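PDB 3K01: Acarbose/maltose binding protein GacH from Streptomyces glaucescens, which binds acarbose and an acarbose homolog as the solute receptor of an ABC transporter, and probably also binds maltose. Local coordinates for residues T133-Q138 against N299-A304; D108-L113 against A311-V316; G28-W33 against P85-T90; T90-V95 against V364-I369. All blocks are in the same frame, centred on the assembly; numbering follows the deposited sequence. Where two conformers were deposited one is given.

Contact 1. Residues T133-Q138 against N299-A304; sequences TYAVPQ and NLSVYA
Val136 and Leu300 face each other as an antiparallel hydrogen-bonded pair, with Val136 N giving to Leu300 O at 2.9 Å and Leu300 N to Val136 O at 2.8 Å. Their side chains lie on the same face of the sheet and meet at an angle: CG2 of Val136 rests 3.9 Å from CB of Leu300. With CG1 anti to its carbonyl carbon (chi1 -66°), Val136 leaves CG2 as the branch that reaches the leucine. Beta-branched valine suits an extended backbone, and helix 309-320 packs on this apolar face. Leu300 also receives the chain of Gln138, which runs extended from a CG anti to the backbone N (chi1 -172°) and crosses the leucine at about a right angle, bringing NE2 to 3.9 Å from CD2; the other amide atom, OE1, is hydrogen-bonded to Arg89 NE. Farther along, in the conformer given, Ser301 turns OG onto the carbonyl of Tyr134, a 2.9 Å bond whose donor is tilted 21° from the carbonyl plane. The small Ala135 has its CB close beside that OG. Water 1 bridges Tyr134 O and Val302 N where the strands diverge. Tyr134 O, past the last backbone pair, thus probably accepts from both; the serine hydroxyl, also bonded to Thr90 OG1, offers a side-chain donor where no backbone N of 299-304 meets this carbonyl.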
loop_
_atom_site.group_PDB
_atom_site.type_symbol
_atom_site.label_atom_id
_atom_site.label_comp_id
_atom_site.label_asym_id
_atom_site.label_seq_id
_atom_site.Cartn_x
_atom_site.Cartn_y
_atom_site.Cartn_z
ATOM N N THR A 133 -8.447 16.820 8.086
ATOM C CA THR A 133 -7.812 15.569 8.517
ATOM C C THR A 133 -8.877 14.663 9.112
ATOM O O THR A 133 -9.646 15.082 10.003
ATOM C CB THR A 133 -6.769 15.883 9.592
ATOM O OG1 THR A 133 -5.853 16.848 9.067
ATOM C CG2 THR A 133 -6.007 14.629 9.992
ATOM N N TYR A 134 -8.942 13.407 8.636
ATOM C CA TYR A 134 -9.924 12.448 9.095
ATOM C C TYR A 134 -9.316 11.159 9.634
ATOM O O TYR A 134 -10.026 10.166 9.826
ATOM C CB TYR A 134 -10.910 12.111 7.967
ATOM C CG TYR A 134 -11.778 13.273 7.558
ATOM C CD1 TYR A 134 -12.946 13.553 8.265
ATOM C CD2 TYR A 134 -11.448 14.072 6.470
ATOM C CE1 TYR A 134 -13.763 14.624 7.894
ATOM C CE2 TYR A 134 -12.246 15.141 6.108
ATOM C CZ TYR A 134 -13.392 15.393 6.804
ATOM O OH TYR A 134 -14.199 16.468 6.439
ATOM N N ALA A 135 -8.011 11.153 9.858
ATOM C CA ALA A 135 -7.373 9.944 10.377
ATOM C C ALA A 135 -6.040 10.306 10.969
ATOM O O ALA A 135 -5.556 11.423 10.787
ATOM C CB ALA A 135 -7.197 8.873 9.255
ATOM N N VAL A 136 -5.440 9.329 11.640
ATOM C CA VAL A 136 -4.026 9.374 12.023
ATOM C C VAL A 136 -3.335 8.126 11.426
ATOM O O VAL A 136 -3.939 7.064 11.326
ATOM C CB VAL A 136 -3.799 9.425 13.556
ATOM C CG1 VAL A 136 -4.327 10.754 14.105
ATOM C CG2 VAL A 136 -4.476 8.249 14.272
ATOM N N PRO A 137 -2.065 8.255 11.034
ATOM C CA PRO A 137 -1.395 7.108 10.382
ATOM C C PRO A 137 -1.030 6.010 11.346
ATOM O O PRO A 137 -0.718 6.256 12.520
ATOM C CB PRO A 137 -0.116 7.736 9.799
ATOM C CG PRO A 137 -0.386 9.231 9.774
ATOM C CD PRO A 137 -1.189 9.433 11.042
ATOM N N GLN A 138 -1.019 4.785 10.838
ATOM C CA GLN A 138 -0.673 3.620 11.653
ATOM C C GLN A 138 0.482 2.820 11.027
ATOM O O GLN A 138 1.576 2.771 11.604
ATOM C CB GLN A 138 -1.884 2.743 11.890
ATOM C CG GLN A 138 -1.626 1.640 12.890
ATOM C CD GLN A 138 -2.695 0.601 12.855
ATOM O OE1 GLN A 138 -3.032 0.104 11.776
ATOM N NE2 GLN A 138 -3.280 0.261 14.027
ATOM N N ASN A 299 -4.583 3.434 8.524
ATOM C CA ASN A 299 -4.746 4.579 9.398
ATOM C C ASN A 299 -5.805 4.221 10.431
ATOM O O ASN A 299 -6.439 3.166 10.375
ATOM C CB ASN A 299 -5.168 5.788 8.545
ATOM C CG ASN A 299 -4.091 6.205 7.562
ATOM O OD1 ASN A 299 -2.910 6.002 7.796
ATOM N ND2 ASN A 299 -4.500 6.811 6.458
ATOM N N LEU A 300 -6.033 5.156 11.348
ATOM C CA LEU A 300 -7.120 5.047 12.332
ATOM C C LEU A 300 -7.992 6.275 12.252
ATOM O O LEU A 300 -7.486 7.400 12.235
ATOM C CB LEU A 300 -6.561 4.947 13.742
ATOM C CG LEU A 300 -5.603 3.772 13.915
ATOM C CD1 LEU A 300 -4.392 4.176 14.755
ATOM C CD2 LEU A 300 -6.349 2.572 14.441
ATOM N N SER A 301 -9.298 6.044 12.180
ATOM C CA SER A 301 -10.270 7.123 12.063
ATOM C C SER A 301 -11.329 7.005 13.138
ATOM O O SER A 301 -11.543 5.934 13.711
ATOM C CB SER A 301 -10.927 7.061 10.691
ATOM O OG SER A 301 -9.953 7.256 9.688
ATOM N N VAL A 302 -11.998 8.113 13.401
ATOM C CA VAL A 302 -13.047 8.197 14.404
ATOM C C VAL A 302 -14.374 8.333 13.661
ATOM O O VAL A 302 -14.488 9.140 12.739
ATOM C CB VAL A 302 -12.813 9.403 15.321
ATOM C CG1 VAL A 302 -13.970 9.544 16.304
ATOM C CG2 VAL A 302 -11.464 9.292 16.076
ATOM N N TYR A 303 -15.352 7.521 14.046
ATOM C CA TYR A 303 -16.678 7.604 13.460
ATOM C C TYR A 303 -17.343 8.934 13.778
ATOM O O TYR A 303 -17.363 9.381 14.932
ATOM C CB TYR A 303 -17.486 6.429 13.972
ATOM C CG TYR A 303 -18.976 6.502 13.723
ATOM C CD1 TYR A 303 -19.498 6.760 12.447
ATOM C CD2 TYR A 303 -19.864 6.302 14.772
ATOM C CE1 TYR A 303 -20.878 6.817 12.234
ATOM C CE2 TYR A 303 -21.259 6.347 14.559
ATOM C CZ TYR A 303 -21.737 6.605 13.294
ATOM O OH TYR A 303 -23.110 6.684 13.077
ATOM N N ALA A 304 -17.914 9.566 12.759
ATOM C CA ALA A 304 -18.517 10.901 12.909
ATOM C C ALA A 304 -19.585 10.932 13.982
ATOM O O ALA A 304 -19.736 11.944 14.662
ATOM C CB ALA A 304 -19.094 11.385 11.576
HETATM O O HOH W 1 -11.563 10.589 12.095
#

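Contact 2. Residues D108-L113 against A311-V316; sequences DGTPAL and ASYAFV
Thr110 sets its CB over the centre of one face of the Tyr313 ring, a CH-pi contact 3.9 Å from the centroid and 9° off the normal, the side chains crossing at about a right angle. The methyl CG2 reaches farther out over the same face, 3.8 Å from CZ. Threonine suits the place because its CB and its CG2 methyl both lie over the ring while its hydroxyl is used elsewhere. Apolar contacts flank this one. Pro111 brings CD to 4.0 Å from CD2 of Tyr313, obliquely to the ring. Ala112 fits its CB against the helix, 3.9 Å from CB of Tyr313 and 3.8 Å from CG2 of Val316, where the close approach suits a small side chain. Tyr313 and Val316 are three residues apart on helix 309-320, hence on one side, and the loop between helices 92-100 and 121-125 lies along that side. Val316 also reaches strands 87-91 and 293-302 in this alpha/beta lobe, so the helix packs against both loop and sheet, and the loop touches the sheet through Leu113. Polar bonds shape the loop. Thr110 OG1 accepts from Ala112 N at 3.1 Å, an ST turn made possible by chi1 of 78°, which sets the hydroxyl between backbone N and carbonyl carbon; the same oxygen is bonded to Leu107 O. Across the contact, Ala112 CA makes a weaker CA-H...O approach to Tyr313 O at 3.6 Å.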
loop_
_atom_site.group_PDB
_atom_site.type_symbol
_atom_site.label_atom_id
_atom_site.label_comp_id
_atom_site.label_asym_id
_atom_site.label_seq_id
_atom_site.Cartn_x
_atom_site.Cartn_y
_atom_site.Cartn_z
ATOM N N ASP A 108 -8.961 17.928 12.814
ATOM C CA ASP A 108 -8.226 19.200 12.985
ATOM C C ASP A 108 -8.722 19.929 14.201
ATOM O O ASP A 108 -9.906 19.923 14.510
ATOM C CB ASP A 108 -8.370 20.086 11.764
ATOM C CG ASP A 108 -8.008 19.358 10.511
ATOM O OD1 ASP A 108 -6.785 19.193 10.222
ATOM O OD2 ASP A 108 -8.967 18.839 9.901
ATOM N N GLY A 109 -7.791 20.500 14.944
ATOM C CA GLY A 109 -8.153 21.239 16.144
ATOM C C GLY A 109 -8.703 20.333 17.223
ATOM O O GLY A 109 -9.494 20.776 18.060
ATOM N N THR A 110 -8.284 19.065 17.228
ATOM C CA THR A 110 -8.631 18.126 18.290
ATOM C C THR A 110 -7.388 17.516 18.865
ATOM O O THR A 110 -6.337 17.513 18.215
ATOM C CB THR A 110 -9.529 16.956 17.847
ATOM O OG1 THR A 110 -8.733 15.970 17.163
ATOM C CG2 THR A 110 -10.691 17.422 16.987
ATOM N N PRO A 111 -7.491 16.995 20.084
ATOM C CA PRO A 111 -6.347 16.371 20.753
ATOM C C PRO A 111 -5.902 15.095 20.045
ATOM O O PRO A 111 -4.890 14.503 20.418
ATOM C CB PRO A 111 -6.900 16.036 22.140
ATOM C CG PRO A 111 -7.966 17.048 22.367
ATOM C CD PRO A 111 -8.585 17.301 21.022
ATOM N N ALA A 112 -6.599 14.593 19.021
ATOM C CA ALA A 112 -6.165 13.365 18.318
ATOM C C ALA A 112 -4.825 13.502 17.597
ATOM O O ALA A 112 -4.133 12.557 17.371
ATOM C CB ALA A 112 -7.235 12.904 17.319
ATOM N N LEU A 113 -4.501 14.708 17.183
ATOM C CA LEU A 113 -3.403 14.969 16.297
ATOM C C LEU A 113 -2.138 15.361 17.043
ATOM O O LEU A 113 -1.180 15.593 16.468
ATOM C CB LEU A 113 -3.803 16.052 15.241
ATOM C CG LEU A 113 -5.025 15.756 14.365
ATOM C CD1 LEU A 113 -5.130 16.787 13.302
ATOM C CD2 LEU A 113 -4.921 14.349 13.737
ATOM N N ALA A 311 -12.750 10.360 24.181
ATOM C CA ALA A 311 -11.947 9.168 24.453
ATOM C C ALA A 311 -11.402 8.586 23.152
ATOM O O ALA A 311 -10.306 8.027 23.147
ATOM C CB ALA A 311 -12.741 8.131 25.230
ATOM N N SER A 312 -12.185 8.719 22.077
ATOM C CA SER A 312 -11.743 8.229 20.770
ATOM C C SER A 312 -10.556 9.019 20.243
ATOM O O SER A 312 -9.631 8.431 19.684
ATOM C CB SER A 312 -12.886 8.232 19.752
ATOM O OG SER A 312 -13.952 7.404 20.170
ATOM N N TYR A 313 -10.545 10.340 20.426
ATOM C CA TYR A 313 -9.382 11.126 20.018
ATOM C C TYR A 313 -8.144 10.613 20.747
ATOM O O TYR A 313 -7.079 10.433 20.143
ATOM C CB TYR A 313 -9.564 12.592 20.406
ATOM C CG TYR A 313 -10.705 13.332 19.736
ATOM C CD1 TYR A 313 -11.166 12.993 18.460
ATOM C CD2 TYR A 313 -11.328 14.395 20.395
ATOM C CE1 TYR A 313 -12.218 13.697 17.868
ATOM C CE2 TYR A 313 -12.367 15.096 19.813
ATOM C CZ TYR A 313 -12.823 14.745 18.561
ATOM O OH TYR A 313 -13.857 15.444 17.984
ATOM N N ALA A 314 -8.269 10.390 22.060
ATOM C CA ALA A 314 -7.144 9.929 22.838
ATOM C C ALA A 314 -6.728 8.503 22.435
ATOM O O ALA A 314 -5.526 8.179 22.405
ATOM C CB ALA A 314 -7.481 9.992 24.328
ATOM N N PHE A 315 -7.703 7.670 22.099
ATOM C CA PHE A 315 -7.379 6.306 21.691
ATOM C C PHE A 315 -6.585 6.274 20.371
ATOM O O PHE A 315 -5.590 5.545 20.262
ATOM C CB PHE A 315 -8.661 5.488 21.553
ATOM C CG PHE A 315 -8.418 4.047 21.167
ATOM C CD1 PHE A 315 -8.049 3.122 22.126
ATOM C CD2 PHE A 315 -8.542 3.645 19.848
ATOM C CE1 PHE A 315 -7.818 1.792 21.781
ATOM C CE2 PHE A 315 -8.321 2.313 19.484
ATOM C CZ PHE A 315 -7.954 1.386 20.455
ATOM N N VAL A 316 -7.003 7.052 19.378
ATOM C CA VAL A 316 -6.252 7.047 18.116
ATOM C C VAL A 316 -4.886 7.676 18.291
ATOM O O VAL A 316 -3.929 7.223 17.671
ATOM C CB VAL A 316 -7.028 7.631 16.913
ATOM C CG1 VAL A 316 -8.354 6.908 16.732
ATOM C CG2 VAL A 316 -7.219 9.143 17.006
#

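Contact 3. Residues G28-W33 against P85-T90; sequences GTVTFW and PDVMRT
Strands 28-33 and 87-90 run parallel, 19° apart, and are laced by three backbone bonds: Val87 N to Thr31 O, Trp33 N to Val87 O and Arg89 N to Trp33 O. Pro85, just before the second strand, lies over the indole of Trp33, with CD 3.5 Å from the centroid of the six-membered ring and 3° off its normal. The proline turns CB, CG and CD toward the indole, and the C-H groups of CD, next to the nitrogen, are slightly polarised, which suits it to this CH-pi contact. Beyond it Met88, bent at chi2, brings SD to 3.8 Å from Trp33 CB and 5.2 Å from the centroid of the six-membered ring, an oblique Met-aromatic contact. The other face is aliphatic and aromatic: Val87 has CG1 3.8 Å from Phe32 CD1 and CG2 3.9 Å from Val30 CG1, each branch serving one neighbour, and helix 309-320 packs against it. Before the strand Asp86 takes over from the backbone. With CG anti to its carbonyl carbon (chi1 -59°), it turns OD2 to Thr31 N, an almost straight bond of 2.8 Å that uses the anti lone pair. Water 3 joins OD2 to Thr31 OG1, water 2 joins OD1 to Thr29 O, and Ser306 binds OD1 as well. A buried carboxylate with so many partners is probably ionised, and it extends the parallel ladder by one acceptor.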
loop_
_atom_site.group_PDB
_atom_site.type_symbol
_atom_site.label_atom_id
_atom_site.label_comp_id
_atom_site.label_asym_id
_atom_site.label_seq_id
_atom_site.Cartn_x
_atom_site.Cartn_y
_atom_site.Cartn_z
ATOM N N GLY A 28 -16.069 6.128 29.684
ATOM C CA GLY A 28 -16.997 5.685 28.651
ATOM C C GLY A 28 -16.429 4.508 27.884
ATOM O O GLY A 28 -15.468 3.874 28.318
ATOM N N THR A 29 -17.031 4.236 26.732
ATOM C CA THR A 29 -16.661 3.080 25.912
ATOM C C THR A 29 -15.973 3.565 24.651
ATOM O O THR A 29 -16.356 4.592 24.081
ATOM C CB THR A 29 -17.914 2.292 25.522
ATOM O OG1 THR A 29 -18.534 1.783 26.709
ATOM C CG2 THR A 29 -17.581 1.119 24.599
ATOM N N VAL A 30 -14.923 2.845 24.243
ATOM C CA VAL A 30 -14.361 3.011 22.894
ATOM C C VAL A 30 -14.408 1.651 22.207
ATOM O O VAL A 30 -13.653 0.749 22.577
ATOM C CB VAL A 30 -12.915 3.557 22.904
ATOM C CG1 VAL A 30 -12.345 3.580 21.462
ATOM C CG2 VAL A 30 -12.846 4.962 23.513
ATOM N N THR A 31 -15.304 1.526 21.230
ATOM C CA THR A 31 -15.370 0.322 20.406
ATOM C C THR A 31 -14.443 0.510 19.223
ATOM O O THR A 31 -14.567 1.502 18.482
ATOM C CB THR A 31 -16.801 0.038 19.956
ATOM O OG1 THR A 31 -17.605 -0.212 21.127
ATOM C CG2 THR A 31 -16.851 -1.181 19.037
ATOM N N PHE A 32 -13.490 -0.412 19.088
ATOM C CA PHE A 32 -12.468 -0.346 18.039
ATOM C C PHE A 32 -12.621 -1.526 17.099
ATOM O O PHE A 32 -12.552 -2.669 17.548
ATOM C CB PHE A 32 -11.069 -0.355 18.688
ATOM C CG PHE A 32 -9.907 -0.536 17.712
ATOM C CD1 PHE A 32 -9.858 0.141 16.485
ATOM C CD2 PHE A 32 -8.838 -1.359 18.050
ATOM C CE1 PHE A 32 -8.788 -0.027 15.609
ATOM C CE2 PHE A 32 -7.773 -1.527 17.196
ATOM C CZ PHE A 32 -7.729 -0.858 15.978
ATOM N N TRP A 33 -12.838 -1.252 15.808
ATOM C CA TRP A 33 -12.839 -2.314 14.794
ATOM C C TRP A 33 -11.497 -2.379 14.102
ATOM O O TRP A 33 -11.089 -1.441 13.395
ATOM C CB TRP A 33 -13.936 -2.075 13.764
ATOM C CG TRP A 33 -15.329 -2.369 14.247
ATOM C CD1 TRP A 33 -15.724 -2.689 15.532
ATOM C CD2 TRP A 33 -16.522 -2.343 13.457
ATOM N NE1 TRP A 33 -17.092 -2.877 15.568
ATOM C CE2 TRP A 33 -17.604 -2.647 14.317
ATOM C CE3 TRP A 33 -16.787 -2.078 12.106
ATOM C CZ2 TRP A 33 -18.922 -2.728 13.857
ATOM C CZ3 TRP A 33 -18.108 -2.136 11.658
ATOM C CH2 TRP A 33 -19.152 -2.445 12.536
ATOM N N PRO A 85 -18.617 1.422 15.100
ATOM C CA PRO A 85 -17.559 1.532 16.104
ATOM C C PRO A 85 -17.264 2.996 16.368
ATOM O O PRO A 85 -17.621 3.853 15.561
ATOM C CB PRO A 85 -16.365 0.850 15.425
ATOM C CG PRO A 85 -16.597 1.137 13.958
ATOM C CD PRO A 85 -18.084 0.998 13.788
ATOM N N ASP A 86 -16.610 3.283 17.489
ATOM C CA ASP A 86 -16.072 4.625 17.707
ATOM C C ASP A 86 -14.829 4.877 16.846
ATOM O O ASP A 86 -14.636 5.981 16.340
ATOM C CB ASP A 86 -15.764 4.840 19.181
ATOM C CG ASP A 86 -16.982 4.661 20.025
ATOM O OD1 ASP A 86 -17.884 5.520 19.918
ATOM O OD2 ASP A 86 -17.061 3.632 20.736
ATOM N N VAL A 87 -13.971 3.849 16.763
ATOM C CA VAL A 87 -12.725 3.960 16.042
ATOM C C VAL A 87 -12.652 2.829 15.021
ATOM O O VAL A 87 -12.898 1.670 15.344
ATOM C CB VAL A 87 -11.532 3.901 17.001
ATOM C CG1 VAL A 87 -10.202 3.867 16.225
ATOM C CG2 VAL A 87 -11.561 5.115 17.960
ATOM N N MET A 88 -12.296 3.198 13.797
ATOM C CA MET A 88 -12.268 2.238 12.674
ATOM C C MET A 88 -10.862 2.225 12.099
ATOM O O MET A 88 -10.328 3.279 11.714
ATOM C CB MET A 88 -13.273 2.736 11.611
ATOM C CG MET A 88 -13.372 1.922 10.323
ATOM S SD MET A 88 -13.944 0.255 10.701
ATOM C CE MET A 88 -13.565 -0.590 9.153
ATOM N N ARG A 89 -10.277 1.029 11.985
ATOM C CA ARG A 89 -9.017 0.902 11.225
ATOM C C ARG A 89 -9.342 1.092 9.736
ATOM O O ARG A 89 -10.211 0.396 9.195
ATOM C CB ARG A 89 -8.342 -0.434 11.478
ATOM C CG ARG A 89 -6.885 -0.388 11.139
ATOM C CD ARG A 89 -6.303 -1.752 10.996
ATOM N NE ARG A 89 -4.845 -1.787 11.006
ATOM C CZ ARG A 89 -4.135 -2.806 10.518
ATOM N NH1 ARG A 89 -4.758 -3.842 9.968
ATOM N NH2 ARG A 89 -2.819 -2.791 10.605
ATOM N N THR A 90 -8.646 2.034 9.095
ATOM C CA THR A 90 -9.036 2.519 7.761
ATOM C C THR A 90 -7.894 2.372 6.781
ATOM O O THR A 90 -6.817 2.914 6.991
ATOM C CB THR A 90 -9.459 4.023 7.757
ATOM O OG1 THR A 90 -8.464 4.823 8.422
ATOM C CG2 THR A 90 -10.814 4.228 8.431
HETATM O O HOH W 2 -18.858 5.478 22.840
HETATM O O HOH W 3 -19.135 1.991 21.308
#

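Contact 4. Residues T90-V95 against V364-I369; sequences TEVAWV and VERPWI
Val92, in the first turn of helix 92-100, rests against Arg366 and Trp368 of the loop that follows strand 363-364. Glu91 holds the N-cap position of this helix: in the conformer given it is bent at chi2 (-101°) and curls back so that OE1 accepts from Ala93 N at 3.0 Å. Its other oxygen, OE2, forms a long salt bridge with Arg366 NH2 at 3.5 Å, the carboxylate and guanidinium planes inclined by 50° rather than coplanar. Glutamate thus serves the helix start and the neighbouring loop at once. Arg366 lays its guanidinium across Val92, CG2 standing over one face toward the rim, and the two side chains cross at about a right angle; Ala93 CB comes 3.8 Å from NH1. Arginine fits here because its flat group can pack on a methyl while NE bonds to Gln295 O. Val92 O sits obliquely to the Trp368 ring, 3.7 Å from CZ3, with Val92 CB 4.0 Å from the same atom. The indole NE1 gives to Glu365 OE1 at 2.9 Å, nearly in the ring plane, which helps fix its rotation. Water 4 donates to Ala93 O at 2.7 Å and to Ile369 O at 2.8 Å.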
loop_
_atom_site.group_PDB
_atom_site.type_symbol
_atom_site.label_atom_id
_atom_site.label_comp_id
_atom_site.label_asym_id
_atom_site.label_seq_id
_atom_site.Cartn_x
_atom_site.Cartn_y
_atom_site.Cartn_z
ATOM N N THR A 90 -8.646 2.034 9.095
ATOM C CA THR A 90 -9.036 2.519 7.761
ATOM C C THR A 90 -7.894 2.372 6.781
ATOM O O THR A 90 -6.817 2.914 6.991
ATOM C CB THR A 90 -9.459 4.023 7.757
ATOM O OG1 THR A 90 -8.464 4.823 8.422
ATOM C CG2 THR A 90 -10.814 4.228 8.431
ATOM N N GLU A 91 -8.103 1.620 5.697
ATOM C CA GLU A 91 -7.042 1.492 4.714
ATOM C C GLU A 91 -6.799 2.883 4.135
ATOM O O GLU A 91 -7.682 3.738 4.193
ATOM C CB GLU A 91 -7.469 0.497 3.649
ATOM C CG GLU A 91 -6.332 -0.125 2.876
ATOM C CD GLU A 91 -6.124 0.505 1.508
ATOM O OE1 GLU A 91 -6.987 1.288 1.028
ATOM O OE2 GLU A 91 -5.091 0.192 0.883
ATOM N N VAL A 92 -5.610 3.143 3.588
ATOM C CA VAL A 92 -5.318 4.499 3.135
ATOM C C VAL A 92 -6.390 5.074 2.188
ATOM O O VAL A 92 -6.747 6.250 2.303
ATOM C CB VAL A 92 -3.919 4.655 2.525
ATOM C CG1 VAL A 92 -2.819 4.502 3.592
ATOM C CG2 VAL A 92 -3.668 3.711 1.327
ATOM N N ALA A 93 -6.899 4.276 1.255
ATOM C CA ALA A 93 -7.928 4.754 0.309
ATOM C C ALA A 93 -9.287 4.900 0.989
ATOM O O ALA A 93 -10.162 5.634 0.511
ATOM C CB ALA A 93 -8.061 3.808 -0.888
ATOM N N TRP A 94 -9.492 4.201 2.103
ATOM C CA TRP A 94 -10.798 4.224 2.763
ATOM C C TRP A 94 -11.027 5.545 3.493
ATOM O O TRP A 94 -12.181 5.858 3.794
ATOM C CB TRP A 94 -10.976 3.082 3.753
ATOM C CG TRP A 94 -10.972 1.703 3.181
ATOM C CD1 TRP A 94 -10.762 1.334 1.879
ATOM C CD2 TRP A 94 -11.097 0.504 3.943
ATOM N NE1 TRP A 94 -10.781 -0.045 1.795
ATOM C CE2 TRP A 94 -10.991 -0.574 3.046
ATOM C CE3 TRP A 94 -11.301 0.237 5.307
ATOM C CZ2 TRP A 94 -11.054 -1.911 3.473
ATOM C CZ3 TRP A 94 -11.379 -1.093 5.729
ATOM C CH2 TRP A 94 -11.262 -2.141 4.804
ATOM N N VAL A 95 -9.978 6.303 3.809
ATOM C CA VAL A 95 -10.188 7.585 4.476
ATOM C C VAL A 95 -11.076 8.475 3.620
ATOM O O VAL A 95 -12.110 8.949 4.109
ATOM C CB VAL A 95 -8.862 8.271 4.806
ATOM C CG1 VAL A 95 -9.125 9.641 5.459
ATOM C CG2 VAL A 95 -8.046 7.397 5.739
ATOM N N VAL A 364 4.515 6.625 -3.636
ATOM C CA VAL A 364 3.823 7.745 -4.267
ATOM C C VAL A 364 2.407 7.742 -3.729
ATOM O O VAL A 364 1.764 6.706 -3.674
ATOM C CB VAL A 364 3.812 7.577 -5.825
ATOM C CG1 VAL A 364 2.957 8.668 -6.502
ATOM C CG2 VAL A 364 5.222 7.593 -6.372
ATOM N N GLU A 365 1.919 8.927 -3.365
ATOM C CA GLU A 365 0.588 9.037 -2.826
ATOM C C GLU A 365 -0.473 8.596 -3.823
ATOM O O GLU A 365 -0.322 8.805 -5.036
ATOM C CB GLU A 365 0.306 10.493 -2.472
ATOM C CG GLU A 365 1.125 11.043 -1.310
ATOM C CD GLU A 365 0.865 12.519 -1.047
ATOM O OE1 GLU A 365 -0.266 12.973 -1.282
ATOM O OE2 GLU A 365 1.802 13.221 -0.585
ATOM N N ARG A 366 -1.542 8.018 -3.315
ATOM C CA ARG A 366 -2.762 7.823 -4.101
ATOM C C ARG A 366 -3.421 9.184 -4.323
ATOM O O ARG A 366 -3.135 10.137 -3.601
ATOM C CB ARG A 366 -3.785 7.008 -3.302
ATOM C CG ARG A 366 -3.302 5.707 -2.754
ATOM C CD ARG A 366 -3.340 4.564 -3.748
ATOM N NE ARG A 366 -3.043 3.351 -3.005
ATOM C CZ ARG A 366 -3.906 2.423 -2.596
ATOM N NH1 ARG A 366 -5.192 2.416 -2.960
ATOM N NH2 ARG A 366 -3.427 1.400 -1.905
ATOM N N PRO A 367 -4.361 9.265 -5.288
ATOM C CA PRO A 367 -5.252 10.416 -5.272
ATOM C C PRO A 367 -6.231 10.227 -4.110
ATOM O O PRO A 367 -6.928 9.219 -4.024
ATOM C CB PRO A 367 -5.973 10.344 -6.636
ATOM C CG PRO A 367 -5.853 8.943 -7.051
ATOM C CD PRO A 367 -4.659 8.315 -6.381
ATOM N N TRP A 368 -6.294 11.229 -3.235
ATOM C CA TRP A 368 -7.054 11.087 -2.001
ATOM C C TRP A 368 -8.490 11.547 -2.205
ATOM O O TRP A 368 -8.952 12.529 -1.605
ATOM C CB TRP A 368 -6.364 11.842 -0.861
ATOM C CG TRP A 368 -4.937 11.435 -0.682
ATOM C CD1 TRP A 368 -3.851 12.249 -0.798
ATOM C CD2 TRP A 368 -4.435 10.114 -0.387
ATOM N NE1 TRP A 368 -2.693 11.524 -0.581
ATOM C CE2 TRP A 368 -3.022 10.227 -0.319
ATOM C CE3 TRP A 368 -5.027 8.872 -0.159
ATOM C CZ2 TRP A 368 -2.198 9.140 -0.066
ATOM C CZ3 TRP A 368 -4.207 7.795 0.111
ATOM C CH2 TRP A 368 -2.792 7.946 0.159
ATOM N N ILE A 369 -9.185 10.823 -3.071
ATOM C CA ILE A 369 -10.529 11.212 -3.523
ATOM C C ILE A 369 -11.502 10.067 -3.274
ATOM O O ILE A 369 -11.092 8.908 -3.110
ATOM C CB ILE A 369 -10.539 11.655 -5.009
ATOM C CG1 ILE A 369 -10.156 10.495 -5.939
ATOM C CG2 ILE A 369 -9.609 12.847 -5.221
ATOM C CD1 ILE A 369 -10.302 10.853 -7.427
HETATM O O HOH W 4 -9.926 6.691 -1.944
#

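How the contacts relate
From the N terminus, strand 28-34 meets strand 87-91 first, and contact 3 closes a loop of about fifty residues, the shortest of the four. Contact 4 opens next, from the end of that strand at Thr90, and closes last, at 364-369. Between these ends lie the others: the loop 108-113 opens contact 2, 133-138 opens contact 1, and they close in reverse order, 299-304 then 311-316, so contact 1 sits within contact 2 and both within contact 4. None crosses. Contacts 1 and 3 belong to one sheet through neighbouring strands 87-91 and 293-302, contact 2 adds helix 309-320 on its face, and contact 4 joins the start of helix 92-100 to the late loop.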